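Local atomic coordinates of mutT/nudix family protein (Listeria innocua, PDB entry 3I9X), a protein that probably acts as a hydrolase through the Nudix domain that makes up most of this fragment, its substrate not being established. Residues Lys68-Gly73 with Pro156-His161. Sequence-based numbering, arbitrary orientation.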
loop_
_atom_site.group_PDB
_atom_site.type_symbol
_atom_site.label_atom_id
_atom_site.label_comp_id
_atom_site.label_asym_id
_atom_site.label_seq_id
_atom_site.Cartn_x
_atom_site.Cartn_y
_atom_site.Cartn_z
ATOM N N LYS A 68 -11.507 5.344 22.233
ATOM C CA LYS A 68 -10.090 5.108 21.921
ATOM C C LYS A 68 -9.603 6.146 20.913
ATOM O O LYS A 68 -10.368 6.624 20.087
ATOM C CB LYS A 68 -9.865 3.701 21.377
ATOM C CG LYS A 68 -10.132 2.593 22.425
ATOM C CD LYS A 68 -9.964 1.217 21.786
ATOM C CE LYS A 68 -10.061 0.057 22.770
ATOM N NZ LYS A 68 -9.643 -1.246 22.118
ATOM N N TRP A 69 -8.340 6.524 21.034
ATOM C CA TRP A 69 -7.731 7.519 20.130
ATOM C C TRP A 69 -7.383 6.912 18.769
ATOM O O TRP A 69 -6.864 5.804 18.678
ATOM C CB TRP A 69 -6.485 8.104 20.811
ATOM C CG TRP A 69 -6.803 8.920 22.010
ATOM C CD1 TRP A 69 -6.842 8.491 23.322
ATOM C CD2 TRP A 69 -7.132 10.312 22.038
ATOM N NE1 TRP A 69 -7.179 9.540 24.149
ATOM C CE2 TRP A 69 -7.385 10.658 23.396
ATOM C CE3 TRP A 69 -7.277 11.293 21.051
ATOM C CZ2 TRP A 69 -7.762 11.938 23.788
ATOM C CZ3 TRP A 69 -7.643 12.584 21.444
ATOM C CH2 TRP A 69 -7.862 12.891 22.814
ATOM N N ALA A 70 -7.674 7.640 17.703
ATOM C CA ALA A 70 -7.420 7.181 16.354
ATOM C C ALA A 70 -6.748 8.305 15.561
ATOM O O ALA A 70 -7.010 9.486 15.823
ATOM C CB ALA A 70 -8.735 6.815 15.650
ATOM N N VAL A 71 -5.945 7.923 14.564
ATOM C CA VAL A 71 -5.450 8.912 13.612
ATOM C C VAL A 71 -6.611 9.427 12.787
ATOM O O VAL A 71 -7.575 8.725 12.567
ATOM C CB VAL A 71 -4.307 8.374 12.714
ATOM C CG1 VAL A 71 -3.187 7.932 13.603
ATOM C CG2 VAL A 71 -4.787 7.242 11.740
ATOM N N PRO A 72 -6.522 10.654 12.326
ATOM C CA PRO A 72 -7.465 11.072 11.298
ATOM C C PRO A 72 -7.437 10.175 10.048
ATOM O O PRO A 72 -6.389 9.606 9.699
ATOM C CB PRO A 72 -6.960 12.447 10.917
ATOM C CG PRO A 72 -6.062 12.858 12.116
ATOM C CD PRO A 72 -5.475 11.639 12.563
ATOM N N GLY A 73 -8.601 10.054 9.407
ATOM C CA GLY A 73 -8.726 9.333 8.147
ATOM C C GLY A 73 -10.173 9.087 7.796
ATOM O O GLY A 73 -11.077 9.589 8.458
ATOM N N PRO A 156 -4.638 4.752 24.957
ATOM C CA PRO A 156 -5.507 3.717 24.438
ATOM C C PRO A 156 -5.905 4.026 22.988
ATOM O O PRO A 156 -6.710 4.938 22.752
ATOM C CB PRO A 156 -6.726 3.761 25.369
ATOM C CG PRO A 156 -6.735 5.164 25.937
ATOM C CD PRO A 156 -5.334 5.702 25.853
ATOM N N LEU A 157 -5.325 3.264 22.045
ATOM C CA LEU A 157 -5.407 3.546 20.607
ATOM C C LEU A 157 -6.345 2.588 19.872
ATOM O O LEU A 157 -6.283 1.383 20.076
ATOM C CB LEU A 157 -4.002 3.484 19.990
ATOM C CG LEU A 157 -3.046 4.658 20.280
ATOM C CD1 LEU A 157 -1.632 4.309 19.942
ATOM C CD2 LEU A 157 -3.443 5.936 19.540
ATOM N N ALA A 158 -7.190 3.121 19.001
ATOM C CA ALA A 158 -8.131 2.325 18.227
ATOM C C ALA A 158 -7.439 1.403 17.190
ATOM O O ALA A 158 -6.368 1.738 16.652
ATOM C CB ALA A 158 -9.156 3.258 17.528
ATOM N N PHE A 159 -8.024 0.224 16.970
ATOM C CA PHE A 159 -7.671 -0.669 15.842
ATOM C C PHE A 159 -6.217 -1.043 15.949
ATOM O O PHE A 159 -5.738 -1.376 17.047
ATOM C CB PHE A 159 -7.957 0.013 14.482
ATOM C CG PHE A 159 -9.322 0.667 14.387
ATOM C CD1 PHE A 159 -9.437 2.055 14.295
ATOM C CD2 PHE A 159 -10.483 -0.100 14.333
ATOM C CE1 PHE A 159 -10.681 2.671 14.195
ATOM C CE2 PHE A 159 -11.734 0.524 14.251
ATOM C CZ PHE A 159 -11.826 1.897 14.182
ATOM N N ASP A 160 -5.487 -1.023 14.837
ATOM C CA ASP A 160 -4.045 -1.285 14.918
ATOM C C ASP A 160 -3.260 0.009 14.947
ATOM O O ASP A 160 -2.088 0.023 14.560
ATOM C CB ASP A 160 -3.559 -2.180 13.749
ATOM C CG ASP A 160 -3.912 -1.636 12.390
ATOM O OD1 ASP A 160 -4.615 -0.607 12.267
ATOM O OD2 ASP A 160 -3.548 -2.292 11.406
ATOM N N HIS A 161 -3.875 1.107 15.364
ATOM C CA HIS A 161 -3.218 2.397 15.212
ATOM C C HIS A 161 -1.927 2.578 15.993
ATOM O O HIS A 161 -1.106 3.433 15.589
ATOM C CB HIS A 161 -4.171 3.573 15.407
ATOM C CG HIS A 161 -5.147 3.707 14.298
ATOM N ND1 HIS A 161 -6.006 4.783 14.161
ATOM C CD2 HIS A 161 -5.423 2.870 13.274
ATOM C CE1 HIS A 161 -6.757 4.604 13.090
ATOM N NE2 HIS A 161 -6.416 3.452 12.528
#
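Trp69 uses both its backbone N-H and its C=O to bond the loop 156-161. Its N donates to Pro156 O (2.9 Å), and its O receives Ala158 N at 2.7 Å, nearly straight, with 170° at the hydrogen. Since the two partners flank Leu157, this is a single parallel bridge between Trp69 and Leu157; the same Trp69 O also takes a CA-H contact from Leu157. Around these bonds, Leu157 CD2 reaches Trp69 CB at 3.9 Å, and the indole and the Pro156 ring run next to each other, Trp69 CD1 being the ring atom that meets Pro156 CD. Lys68 keeps only its inner carbons here, CB packing against Ala158; its chain then extends away to a salt bridge with Glu65.

Further along, the contact passes from backbone to side chain. Val71 N gives its hydrogen to His161 ND1 (3.2 Å), approaching 24° out of the imidazole plane. CG of His161 stands anti to its carbonyl carbon (chi1 -70°), which sends the ring across to the strand, where Val71 CG2 meets CE1 at 3.6 Å. In the Nudix fold, an alpha/beta/alpha sandwich, strand 69-75 is part of the mixed sheet and leads toward helix 82-94 of the Nudix box. The contact joins that strand to the connection between helices 149-152 and 161-177.

The imidazole is set in place by a type II' turn from Ala158 to His161, closed by His161 N to Ala158 O at 2.9 Å, and Phe159 CD1 lies 3.7 Å above one face, toward the rim. NE2 hydrogen-bonds a glycerol, probably from the crystallisation liquor. Within the turn, Asp160 forms a salt bridge with Arg112; separately, Phe147 meets the Trp69 indole edge-to-face.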